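Local coordinates for protein dextranase (Pseudarthrobacter oxydans, PDB 6NZS) that catalyses the endohydrolysis of (1->6)-alpha-D-glucosidic linkages in dextran, as a glycoside hydrolase of family 49, at residues S274-S285 with Q325-E336; R437-Y445 with L513-H521. One frame throughout, in Å; residues are numbered along the deposited sequence.

Overall arrangement
From the N terminus, the chain first builds the Ig-like domain and then winds into a right-handed parallel beta-helix. Interaction 1 (274-285 with 325-336) comes first. It stacks two coils of the helix on each other and closes an excursion of 39 residues that includes strand 316-320. Interaction 2 (437-445 with 513-521) follows further along the helix. It joins two loops that project between strands and closes 67 residues, 40 of them in strands. The two contacts lie in series and neither nests nor crosses. The centres of interaction 1 and interaction 2 are about 36 Å apart, on opposite sides of the chain's centre. Both have partners in the N-terminal part of the chain.

Interaction 1 of 2, residues S274-S285 with Q325-E336; sequences SQYKVTGYGVLS and QKLDLQGVTVAE
Two coils of the parallel beta-helix stack here, Gln-275 on Lys-326 through Ser-285 on Ala-335. Strands 275-279 and 325-330 run nearly parallel, 9° apart. A second ladder joins 283-285 to 333-335. Between the ladders the register shifts by one residue as both segments turn.

The first ladder has its polar side chains on one face. Gln-275 bends at chi2 (82°), which carries its amide back over the strand. Gln-275 NE2 donates to Tyr-276 O at 3.0 Å, with the acceptor in the amide plane. Asp-328 N reaches the same Tyr-276 O from the opposite face of the carbonyl plane, so two donors grip one oxygen. Lys-277 and Asp-328 lie side by side, but Lys-277 NZ bonds to Arg-201 O and Asp-328 OD2 forms a salt bridge with Arg-201 NH1. On the other face Val-278 CB meets Leu-329 CD1 at 4.0 Å, and Leu-327 CD1 packs on Tyr-276 CB at 3.7 Å. Gln-325 NE2 meets the edge of the Tyr-276 ring and bonds to Gln-273 O, while Gln-325 OE1 bonds to Ala-321 N.

At the turn the Gln-330 side chain adds a bond. It bends at chi2 (-85°), and Gln-330 OE1 accepts from Gly-280 N at 3.2 Å. Gln-330 NE2 donates to a water 2.6 Å away, which donates to Tyr-281 OH. That hydroxyl also bonds to Pro-192 O. Another water at the turn donates to Gly-282 O and Gly-331 O and accepts from Thr-333 OG1.

In the second ladder Leu-284 N bonds to Thr-333 O at 2.8 Å, and Val-283 CG1 touches Ala-335 CB. Strand 253-256 pairs with 275-279 on one side, and strand 351-361 pairs with 325-335 on the other. Strand 316-320 packs across the apolar face through Leu-316 and Phe-318.

Interaction 2 of 2, residues R437-Y445 with L513-H521; sequences RMYWKDVKY and LDWTSQVSH
Ser-517 and Lys-441 form the polar centre of this contact between two loops at the edge of the beta-helix. Ser-517 OG donates to Lys-441 O at 2.6 Å, and the C=O...O angle is 137°. With chi1 at -58°, OG is anti to the carbonyl carbon of Ser-517 and faces the other loop. Ser-517 lies in a short 3-10 segment, where its N bonds to Asp-514 O.

The tight side lies around Leu-513, which is buried. The Leu-513 CD1 methyl fits against two backbone carbonyls, 3.3 Å from Trp-440 O and 3.5 Å from Tyr-439 O. These oxygens are not left to the methyl alone. Tyr-439 O accepts from Asn-159 ND2, and Trp-440 O accepts from a water that also donates to Ser-517 O. Ile-178 of strand 176-192 touches both Leu-513 and Tyr-439.

The loose side is built on Val-443, an exposed residue that spreads its two methyls over different partners. Val-443 CG2 approaches Thr-516 O at 3.5 Å. Val-443 CG1 is anti to the backbone N (chi1 176°) and lies obliquely to the His-521 ring, 3.7 Å from His-521 CE1. The same Val-443 CG1 meets Val-519 CG1 at 4.2 Å, with the two side chains crossing at about a right angle. His-521 ND1 bonds to Tyr-492 OH.

The contact buries only about 300 Å². Lys-441 NZ bonds to Met-161 O and Gly-163 O, while Lys-444 NZ forms a salt bridge with Asp-442 OD2 inside its own loop. The cross-loop polar links are the serine bond and the bridging water, and both engage backbone carbonyls of 437-445. The polar link between the loops therefore rests on main-chain carbonyls, and the charged groups of 437-445 are paired with other partners.

Interaction 1 of 2, residues S274-S285 with Q325-E336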
loop_
_atom_site.group_PDB
_atom_site.type_symbol
_atom_site.label_atom_id
_atom_site.label_comp_id
_atom_site.label_asym_id
_atom_site.label_seq_id
_atom_site.Cartn_x
_atom_site.Cartn_y
_atom_site.Cartn_z
ATOM N N SER A 274 23.680 11.199 9.081
ATOM C CA SER A 274 22.811 11.133 10.250
ATOM C C SER A 274 21.346 11.339 9.882
ATOM O O SER A 274 20.462 10.843 10.593
ATOM C CB SER A 274 23.244 12.143 11.314
ATOM O OG SER A 274 23.038 13.467 10.867
ATOM N N GLN A 275 21.075 12.056 8.790
ATOM C CA GLN A 275 19.706 12.339 8.363
ATOM C C GLN A 275 19.599 12.165 6.856
ATOM O O GLN A 275 20.322 12.820 6.096
ATOM C CB GLN A 275 19.299 13.761 8.750
ATOM C CG GLN A 275 17.944 14.199 8.176
ATOM C CD GLN A 275 16.782 13.700 9.016
ATOM O OE1 GLN A 275 16.689 13.999 10.206
ATOM N NE2 GLN A 275 15.889 12.927 8.397
ATOM N N TYR A 276 18.680 11.300 6.430
ATOM C CA TYR A 276 18.348 11.104 5.029
ATOM C C TYR A 276 16.960 11.678 4.778
ATOM O O TYR A 276 16.118 11.716 5.678
ATOM C CB TYR A 276 18.317 9.610 4.673
ATOM C CG TYR A 276 19.673 8.950 4.763
ATOM C CD1 TYR A 276 20.564 9.014 3.703
ATOM C CD2 TYR A 276 20.066 8.284 5.912
ATOM C CE1 TYR A 276 21.815 8.422 3.778
ATOM C CE2 TYR A 276 21.316 7.691 6.002
ATOM C CZ TYR A 276 22.183 7.765 4.931
ATOM O OH TYR A 276 23.438 7.180 5.026
ATOM N N LYS A 277 16.729 12.137 3.551
ATOM C CA LYS A 277 15.414 12.634 3.169
ATOM C C LYS A 277 15.101 12.194 1.753
ATOM O O LYS A 277 15.929 12.341 0.852
ATOM C CB LYS A 277 15.345 14.167 3.234
ATOM C CG LYS A 277 15.379 14.733 4.648
ATOM C CD LYS A 277 15.312 16.257 4.650
ATOM C CE LYS A 277 15.201 16.791 6.073
ATOM N NZ LYS A 277 15.301 18.276 6.145
ATOM N N VAL A 278 13.896 11.668 1.560
ATOM C CA VAL A 278 13.317 11.489 0.236
ATOM C C VAL A 278 11.947 12.137 0.333
ATOM O O VAL A 278 11.082 11.635 1.059
ATOM C CB VAL A 278 13.202 10.009 -0.156
ATOM C CG1 VAL A 278 12.464 9.870 -1.481
ATOM C CG2 VAL A 278 14.598 9.372 -0.234
ATOM N N THR A 279 11.774 13.297 -0.306
ATOM C CA THR A 279 10.560 14.080 -0.109
ATOM C C THR A 279 10.071 14.627 -1.434
ATOM O O THR A 279 10.768 14.573 -2.452
ATOM C CB THR A 279 10.778 15.242 0.875
ATOM O OG1 THR A 279 11.680 16.196 0.300
ATOM C CG2 THR A 279 11.356 14.734 2.188
ATOM N N GLY A 280 8.854 15.148 -1.407
ATOM C CA GLY A 280 8.257 15.879 -2.506
ATOM C C GLY A 280 7.050 15.164 -3.091
ATOM O O GLY A 280 6.950 13.934 -3.072
ATOM N N TYR A 281 6.136 15.948 -3.662
ATOM C CA TYR A 281 4.892 15.419 -4.207
ATOM C C TYR A 281 5.013 14.949 -5.660
ATOM O O TYR A 281 4.052 15.078 -6.424
ATOM C CB TYR A 281 3.783 16.458 -4.072
ATOM C CG TYR A 281 3.319 16.744 -2.655
ATOM C CD1 TYR A 281 2.929 15.722 -1.794
ATOM C CD2 TYR A 281 3.240 18.050 -2.195
ATOM C CE1 TYR A 281 2.468 16.001 -0.511
ATOM C CE2 TYR A 281 2.791 18.333 -0.925
ATOM C CZ TYR A 281 2.408 17.316 -0.086
ATOM O OH TYR A 281 1.931 17.614 1.174
ATOM N N GLY A 282 6.166 14.414 -6.064
ATOM C CA GLY A 282 6.337 13.837 -7.381
ATOM C C GLY A 282 6.123 12.330 -7.393
ATOM O O GLY A 282 5.693 11.718 -6.412
ATOM N N VAL A 283 6.433 11.723 -8.544
ATOM C CA VAL A 283 6.226 10.294 -8.782
ATOM C C VAL A 283 7.565 9.619 -9.048
ATOM O O VAL A 283 8.384 10.130 -9.820
ATOM C CB VAL A 283 5.269 10.053 -9.968
ATOM C CG1 VAL A 283 5.090 8.559 -10.226
ATOM C CG2 VAL A 283 3.927 10.717 -9.709
ATOM N N LEU A 284 7.770 8.465 -8.419
ATOM C CA LEU A 284 8.884 7.565 -8.705
ATOM C C LEU A 284 8.257 6.265 -9.196
ATOM O O LEU A 284 7.571 5.580 -8.430
ATOM C CB LEU A 284 9.717 7.312 -7.446
ATOM C CG LEU A 284 10.949 6.414 -7.616
ATOM C CD1 LEU A 284 11.955 7.071 -8.545
ATOM C CD2 LEU A 284 11.579 6.099 -6.266
ATOM N N SER A 285 8.488 5.915 -10.464
ATOM C CA SER A 285 7.821 4.785 -11.102
ATOM C C SER A 285 8.831 3.716 -11.495
ATOM O O SER A 285 9.857 4.024 -12.109
ATOM C CB SER A 285 7.072 5.241 -12.349
ATOM O OG SER A 285 6.573 4.105 -13.029
ATOM N N GLN A 325 20.313 7.143 13.288
ATOM C CA GLN A 325 20.067 7.848 12.041
ATOM C C GLN A 325 18.570 8.052 11.886
ATOM O O GLN A 325 17.765 7.348 12.499
ATOM C CB GLN A 325 20.582 7.049 10.842
ATOM C CG GLN A 325 22.101 6.873 10.800
ATOM C CD GLN A 325 22.516 5.777 9.844
ATOM O OE1 GLN A 325 22.294 4.594 10.100
ATOM N NE2 GLN A 325 23.096 6.166 8.712
ATOM N N LYS A 326 18.207 9.013 11.044
ATOM C CA LYS A 326 16.811 9.316 10.771
ATOM C C LYS A 326 16.591 9.414 9.271
ATOM O O LYS A 326 17.488 9.800 8.519
ATOM C CB LYS A 326 16.398 10.638 11.413
ATOM C CG LYS A 326 16.514 10.640 12.931
ATOM C CD LYS A 326 16.268 12.030 13.490
ATOM C CE LYS A 326 14.860 12.169 14.023
ATOM N NZ LYS A 326 14.838 12.876 15.334
ATOM N N LEU A 327 15.381 9.049 8.845
ATOM C CA LEU A 327 14.935 9.249 7.472
ATOM C C LEU A 327 13.573 9.918 7.512
ATOM O O LEU A 327 12.676 9.428 8.202
ATOM C CB LEU A 327 14.792 7.911 6.741
ATOM C CG LEU A 327 13.960 7.943 5.451
ATOM C CD1 LEU A 327 14.700 8.721 4.371
ATOM C CD2 LEU A 327 13.656 6.535 4.971
ATOM N N ASP A 328 13.428 11.041 6.808
ATOM C CA ASP A 328 12.118 11.609 6.502
ATOM C C ASP A 328 11.745 11.127 5.109
ATOM O O ASP A 328 12.480 11.376 4.148
ATOM C CB ASP A 328 12.151 13.138 6.503
ATOM C CG ASP A 328 12.336 13.730 7.886
ATOM O OD1 ASP A 328 12.377 12.961 8.868
ATOM O OD2 ASP A 328 12.456 14.977 7.976
ATOM N N LEU A 329 10.613 10.440 5.003
ATOM C CA LEU A 329 10.111 9.933 3.730
ATOM C C LEU A 329 8.732 10.559 3.581
ATOM O O LEU A 329 7.815 10.210 4.327
ATOM C CB LEU A 329 10.033 8.407 3.766
ATOM C CG LEU A 329 9.349 7.717 2.580
ATOM C CD1 LEU A 329 10.057 8.037 1.269
ATOM C CD2 LEU A 329 9.303 6.204 2.808
ATOM N N GLN A 330 8.591 11.498 2.653
ATOM C CA GLN A 330 7.383 12.315 2.599
ATOM C C GLN A 330 6.971 12.540 1.157
ATOM O O GLN A 330 7.817 12.670 0.266
ATOM C CB GLN A 330 7.631 13.683 3.274
ATOM C CG GLN A 330 6.427 14.646 3.325
ATOM C CD GLN A 330 6.273 15.467 2.057
ATOM O OE1 GLN A 330 7.205 15.569 1.248
ATOM N NE2 GLN A 330 5.090 16.051 1.871
ATOM N N GLY A 331 5.651 12.598 0.936
ATOM C CA GLY A 331 5.111 13.187 -0.274
ATOM C C GLY A 331 5.036 12.278 -1.483
ATOM O O GLY A 331 4.042 12.295 -2.214
ATOM N N VAL A 332 6.082 11.477 -1.692
ATOM C CA VAL A 332 6.273 10.796 -2.969
ATOM C C VAL A 332 5.205 9.736 -3.209
ATOM O O VAL A 332 4.662 9.121 -2.275
ATOM C CB VAL A 332 7.686 10.190 -3.080
ATOM C CG1 VAL A 332 8.747 11.284 -2.996
ATOM C CG2 VAL A 332 7.912 9.159 -2.000
ATOM N N THR A 333 4.927 9.502 -4.489
ATOM C CA THR A 333 4.104 8.394 -4.958
ATOM C C THR A 333 5.051 7.408 -5.617
ATOM O O THR A 333 5.746 7.767 -6.572
ATOM C CB THR A 333 3.083 8.879 -5.989
ATOM O OG1 THR A 333 2.202 9.828 -5.379
ATOM C CG2 THR A 333 2.238 7.727 -6.531
ATOM N N VAL A 334 5.072 6.181 -5.108
ATOM C CA VAL A 334 5.851 5.086 -5.678
ATOM C C VAL A 334 4.905 4.255 -6.535
ATOM O O VAL A 334 3.937 3.678 -6.022
ATOM C CB VAL A 334 6.497 4.238 -4.570
ATOM C CG1 VAL A 334 7.168 2.995 -5.161
ATOM C CG2 VAL A 334 7.498 5.088 -3.792
ATOM N N ALA A 335 5.158 4.203 -7.842
ATOM C CA ALA A 335 4.267 3.543 -8.787
ATOM C C ALA A 335 4.946 2.341 -9.425
ATOM O O ALA A 335 6.152 2.363 -9.691
ATOM C CB ALA A 335 3.845 4.511 -9.892
ATOM N N GLU A 336 4.152 1.306 -9.688
ATOM C CA GLU A 336 4.571 0.155 -10.481
ATOM C C GLU A 336 5.908 -0.462 -10.059
ATOM O O GLU A 336 6.824 -0.605 -10.878
ATOM C CB GLU A 336 4.573 0.496 -11.964
ATOM C CG GLU A 336 3.504 -0.214 -12.744
ATOM C CD GLU A 336 3.372 0.301 -14.159
ATOM O OE1 GLU A 336 2.430 1.069 -14.436
ATOM O OE2 GLU A 336 4.204 -0.086 -14.993
HETATM O O HOH W 1 14.038 16.044 9.847
HETATM O O HOH W 2 2.921 16.224 3.368
HETATM O O HOH W 3 3.382 12.295 -4.836
HETATM O O HOH W 4 3.463 3.822 -13.513
#

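Interaction 2 of 2, residues R437-Y445 with L513-H521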
loop_
_atom_site.group_PDB
_atom_site.type_symbol
_atom_site.label_atom_id
_atom_site.label_comp_id
_atom_site.label_asym_id
_atom_site.label_seq_id
_atom_site.Cartn_x
_atom_site.Cartn_y
_atom_site.Cartn_z
ATOM N N ARG A 437 -8.827 -8.260 -2.841
ATOM C CA ARG A 437 -9.160 -9.392 -3.694
ATOM C C ARG A 437 -8.587 -10.680 -3.117
ATOM O O ARG A 437 -8.150 -11.570 -3.850
ATOM C CB ARG A 437 -8.704 -9.174 -5.138
ATOM C CG ARG A 437 -9.545 -8.144 -5.907
ATOM C CD ARG A 437 -9.320 -8.228 -7.422
ATOM N NE ARG A 437 -7.916 -8.056 -7.786
ATOM C CZ ARG A 437 -7.306 -6.888 -7.939
ATOM N NH1 ARG A 437 -7.969 -5.747 -7.769
ATOM N NH2 ARG A 437 -6.016 -6.858 -8.263
ATOM N N MET A 438 -8.586 -10.796 -1.791
ATOM C CA MET A 438 -8.069 -12.000 -1.145
ATOM C C MET A 438 -9.076 -13.131 -1.337
ATOM O O MET A 438 -10.225 -13.037 -0.892
ATOM C CB MET A 438 -7.784 -11.725 0.331
ATOM C CG MET A 438 -6.684 -10.668 0.525
ATOM S SD MET A 438 -6.119 -10.443 2.235
ATOM C CE MET A 438 -7.615 -9.829 2.992
ATOM N N TYR A 439 -8.662 -14.189 -2.034
ATOM C CA TYR A 439 -9.635 -15.063 -2.682
ATOM C C TYR A 439 -9.465 -16.556 -2.442
ATOM O O TYR A 439 -10.294 -17.319 -2.932
ATOM C CB TYR A 439 -9.641 -14.835 -4.205
ATOM C CG TYR A 439 -8.390 -15.311 -4.943
ATOM C CD1 TYR A 439 -8.290 -16.609 -5.443
ATOM C CD2 TYR A 439 -7.320 -14.451 -5.165
ATOM C CE1 TYR A 439 -7.156 -17.033 -6.123
ATOM C CE2 TYR A 439 -6.188 -14.867 -5.850
ATOM C CZ TYR A 439 -6.117 -16.155 -6.329
ATOM O OH TYR A 439 -4.997 -16.564 -7.012
ATOM N N TRP A 440 -8.435 -16.991 -1.723
ATOM C CA TRP A 440 -8.005 -18.388 -1.785
ATOM C C TRP A 440 -9.095 -19.360 -1.343
ATOM O O TRP A 440 -9.719 -19.194 -0.289
ATOM C CB TRP A 440 -6.788 -18.587 -0.888
ATOM C CG TRP A 440 -5.651 -17.655 -1.133
ATOM C CD1 TRP A 440 -5.170 -16.710 -0.268
ATOM C CD2 TRP A 440 -4.812 -17.604 -2.292
ATOM N NE1 TRP A 440 -4.094 -16.070 -0.824
ATOM C CE2 TRP A 440 -3.845 -16.604 -2.062
ATOM C CE3 TRP A 440 -4.776 -18.316 -3.498
ATOM C CZ2 TRP A 440 -2.868 -16.279 -2.996
ATOM C CZ3 TRP A 440 -3.804 -17.992 -4.430
ATOM C CH2 TRP A 440 -2.859 -16.982 -4.173
ATOM N N LYS A 441 -9.289 -20.406 -2.150
ATOM C CA LYS A 441 -10.189 -21.489 -1.777
ATOM C C LYS A 441 -9.585 -22.337 -0.664
ATOM O O LYS A 441 -10.288 -22.740 0.273
ATOM C CB LYS A 441 -10.450 -22.332 -3.028
ATOM C CG LYS A 441 -11.170 -23.659 -2.848
ATOM C CD LYS A 441 -11.246 -24.344 -4.212
ATOM C CE LYS A 441 -11.623 -25.813 -4.122
ATOM N NZ LYS A 441 -11.699 -26.446 -5.471
ATOM N N ASP A 442 -8.288 -22.616 -0.743
ATOM C CA ASP A 442 -7.636 -23.370 0.315
ATOM C C ASP A 442 -7.281 -22.430 1.462
ATOM O O ASP A 442 -7.284 -21.203 1.313
ATOM C CB ASP A 442 -6.402 -24.129 -0.204
ATOM C CG ASP A 442 -5.374 -23.230 -0.890
ATOM O OD1 ASP A 442 -5.748 -22.224 -1.509
ATOM O OD2 ASP A 442 -4.160 -23.548 -0.820
ATOM N N VAL A 443 -6.980 -23.017 2.621
ATOM C CA VAL A 443 -6.678 -22.242 3.828
ATOM C C VAL A 443 -5.178 -21.949 3.815
ATOM O O VAL A 443 -4.361 -22.745 4.281
ATOM C CB VAL A 443 -7.135 -22.960 5.098
ATOM C CG1 VAL A 443 -6.733 -22.178 6.345
ATOM C CG2 VAL A 443 -8.654 -23.195 5.071
ATOM N N LYS A 444 -4.808 -20.789 3.280
ATOM C CA LYS A 444 -3.408 -20.385 3.190
ATOM C C LYS A 444 -2.918 -19.792 4.506
ATOM O O LYS A 444 -3.689 -19.243 5.295
ATOM C CB LYS A 444 -3.220 -19.347 2.083
ATOM C CG LYS A 444 -3.624 -19.823 0.709
ATOM C CD LYS A 444 -2.427 -20.161 -0.117
ATOM C CE LYS A 444 -2.812 -20.479 -1.542
ATOM N NZ LYS A 444 -2.149 -21.743 -1.956
ATOM N N TYR A 445 -1.612 -19.904 4.733
ATOM C CA TYR A 445 -1.029 -19.417 5.982
ATOM C C TYR A 445 -0.806 -17.911 5.990
ATOM O O TYR A 445 -0.693 -17.328 7.076
ATOM C CB TYR A 445 0.325 -20.083 6.266
ATOM C CG TYR A 445 0.302 -21.590 6.375
ATOM C CD1 TYR A 445 0.029 -22.215 7.587
ATOM C CD2 TYR A 445 0.581 -22.385 5.271
ATOM C CE1 TYR A 445 0.026 -23.606 7.691
ATOM C CE2 TYR A 445 0.575 -23.771 5.360
ATOM C CZ TYR A 445 0.295 -24.371 6.571
ATOM O OH TYR A 445 0.297 -25.750 6.659
ATOM N N LEU A 513 -16.893 -17.567 -0.714
ATOM C CA LEU A 513 -16.216 -18.837 -0.492
ATOM C C LEU A 513 -16.967 -19.653 0.559
ATOM O O LEU A 513 -17.836 -19.148 1.274
ATOM C CB LEU A 513 -14.794 -18.578 0.007
ATOM C CG LEU A 513 -13.885 -17.834 -0.968
ATOM C CD1 LEU A 513 -12.586 -17.478 -0.286
ATOM C CD2 LEU A 513 -13.631 -18.689 -2.213
ATOM N N ASP A 514 -16.619 -20.937 0.654
ATOM C CA ASP A 514 -17.146 -21.746 1.744
ATOM C C ASP A 514 -16.669 -21.173 3.075
ATOM O O ASP A 514 -15.567 -20.622 3.177
ATOM C CB ASP A 514 -16.614 -23.176 1.654
ATOM C CG ASP A 514 -17.199 -23.960 0.501
ATOM O OD1 ASP A 514 -17.934 -23.394 -0.329
ATOM O OD2 ASP A 514 -16.908 -25.174 0.432
ATOM N N TRP A 515 -17.483 -21.340 4.121
ATOM C CA TRP A 515 -17.081 -20.786 5.413
ATOM C C TRP A 515 -15.784 -21.403 5.930
ATOM O O TRP A 515 -15.040 -20.743 6.658
ATOM C CB TRP A 515 -18.210 -20.814 6.457
ATOM C CG TRP A 515 -18.887 -22.142 6.718
ATOM C CD1 TRP A 515 -20.086 -22.560 6.205
ATOM C CD2 TRP A 515 -18.434 -23.190 7.583
ATOM N NE1 TRP A 515 -20.397 -23.806 6.688
ATOM C CE2 TRP A 515 -19.400 -24.220 7.530
ATOM C CE3 TRP A 515 -17.306 -23.363 8.391
ATOM C CZ2 TRP A 515 -19.271 -25.407 8.254
ATOM C CZ3 TRP A 515 -17.178 -24.552 9.112
ATOM C CH2 TRP A 515 -18.154 -25.555 9.030
ATOM N N THR A 516 -15.474 -22.642 5.534
ATOM C CA THR A 516 -14.205 -23.251 5.922
ATOM C C THR A 516 -13.006 -22.477 5.377
ATOM O O THR A 516 -11.937 -22.475 6.003
ATOM C CB THR A 516 -14.168 -24.707 5.453
ATOM O OG1 THR A 516 -14.534 -24.775 4.069
ATOM C CG2 THR A 516 -15.139 -25.547 6.260
ATOM N N SER A 517 -13.155 -21.813 4.224
ATOM C CA SER A 517 -12.077 -21.019 3.651
ATOM C C SER A 517 -11.950 -19.661 4.314
ATOM O O SER A 517 -10.988 -18.938 4.036
ATOM C CB SER A 517 -12.319 -20.784 2.154
ATOM O OG SER A 517 -12.434 -22.003 1.442
ATOM N N GLN A 518 -12.916 -19.293 5.150
ATOM C CA GLN A 518 -12.974 -17.987 5.785
ATOM C C GLN A 518 -12.559 -18.038 7.244
ATOM O O GLN A 518 -12.723 -17.044 7.963
ATOM C CB GLN A 518 -14.393 -17.434 5.653
ATOM C CG GLN A 518 -14.817 -17.320 4.201
ATOM C CD GLN A 518 -16.275 -16.983 4.024
ATOM O OE1 GLN A 518 -17.124 -17.324 4.859
ATOM N NE2 GLN A 518 -16.589 -16.316 2.915
ATOM N N VAL A 519 -11.987 -19.160 7.682
ATOM C CA VAL A 519 -11.726 -19.370 9.099
ATOM C C VAL A 519 -10.609 -18.457 9.587
ATOM O O VAL A 519 -9.662 -18.140 8.856
ATOM C CB VAL A 519 -11.379 -20.852 9.330
ATOM C CG1 VAL A 519 -10.023 -21.198 8.726
ATOM C CG2 VAL A 519 -11.404 -21.192 10.820
ATOM N N SER A 520 -10.731 -18.022 10.834
ATOM C CA SER A 520 -9.644 -17.366 11.548
ATOM C C SER A 520 -8.957 -18.389 12.448
ATOM O O SER A 520 -9.619 -19.261 13.018
ATOM C CB SER A 520 -10.181 -16.203 12.377
ATOM O OG SER A 520 -10.453 -15.079 11.544
ATOM N N HIS A 521 -7.621 -18.285 12.561
ATOM C CA HIS A 521 -6.797 -19.274 13.252
ATOM C C HIS A 521 -5.943 -18.627 14.335
ATOM O O HIS A 521 -5.536 -17.469 14.229
ATOM C CB HIS A 521 -5.834 -19.970 12.276
ATOM C CG HIS A 521 -6.441 -21.119 11.530
ATOM N ND1 HIS A 521 -5.821 -21.715 10.454
ATOM C CD2 HIS A 521 -7.614 -21.773 11.700
ATOM C CE1 HIS A 521 -6.578 -22.701 10.004
ATOM N NE2 HIS A 521 -7.673 -22.755 10.742
HETATM O O HOH W 5 -9.620 -17.547 1.915
#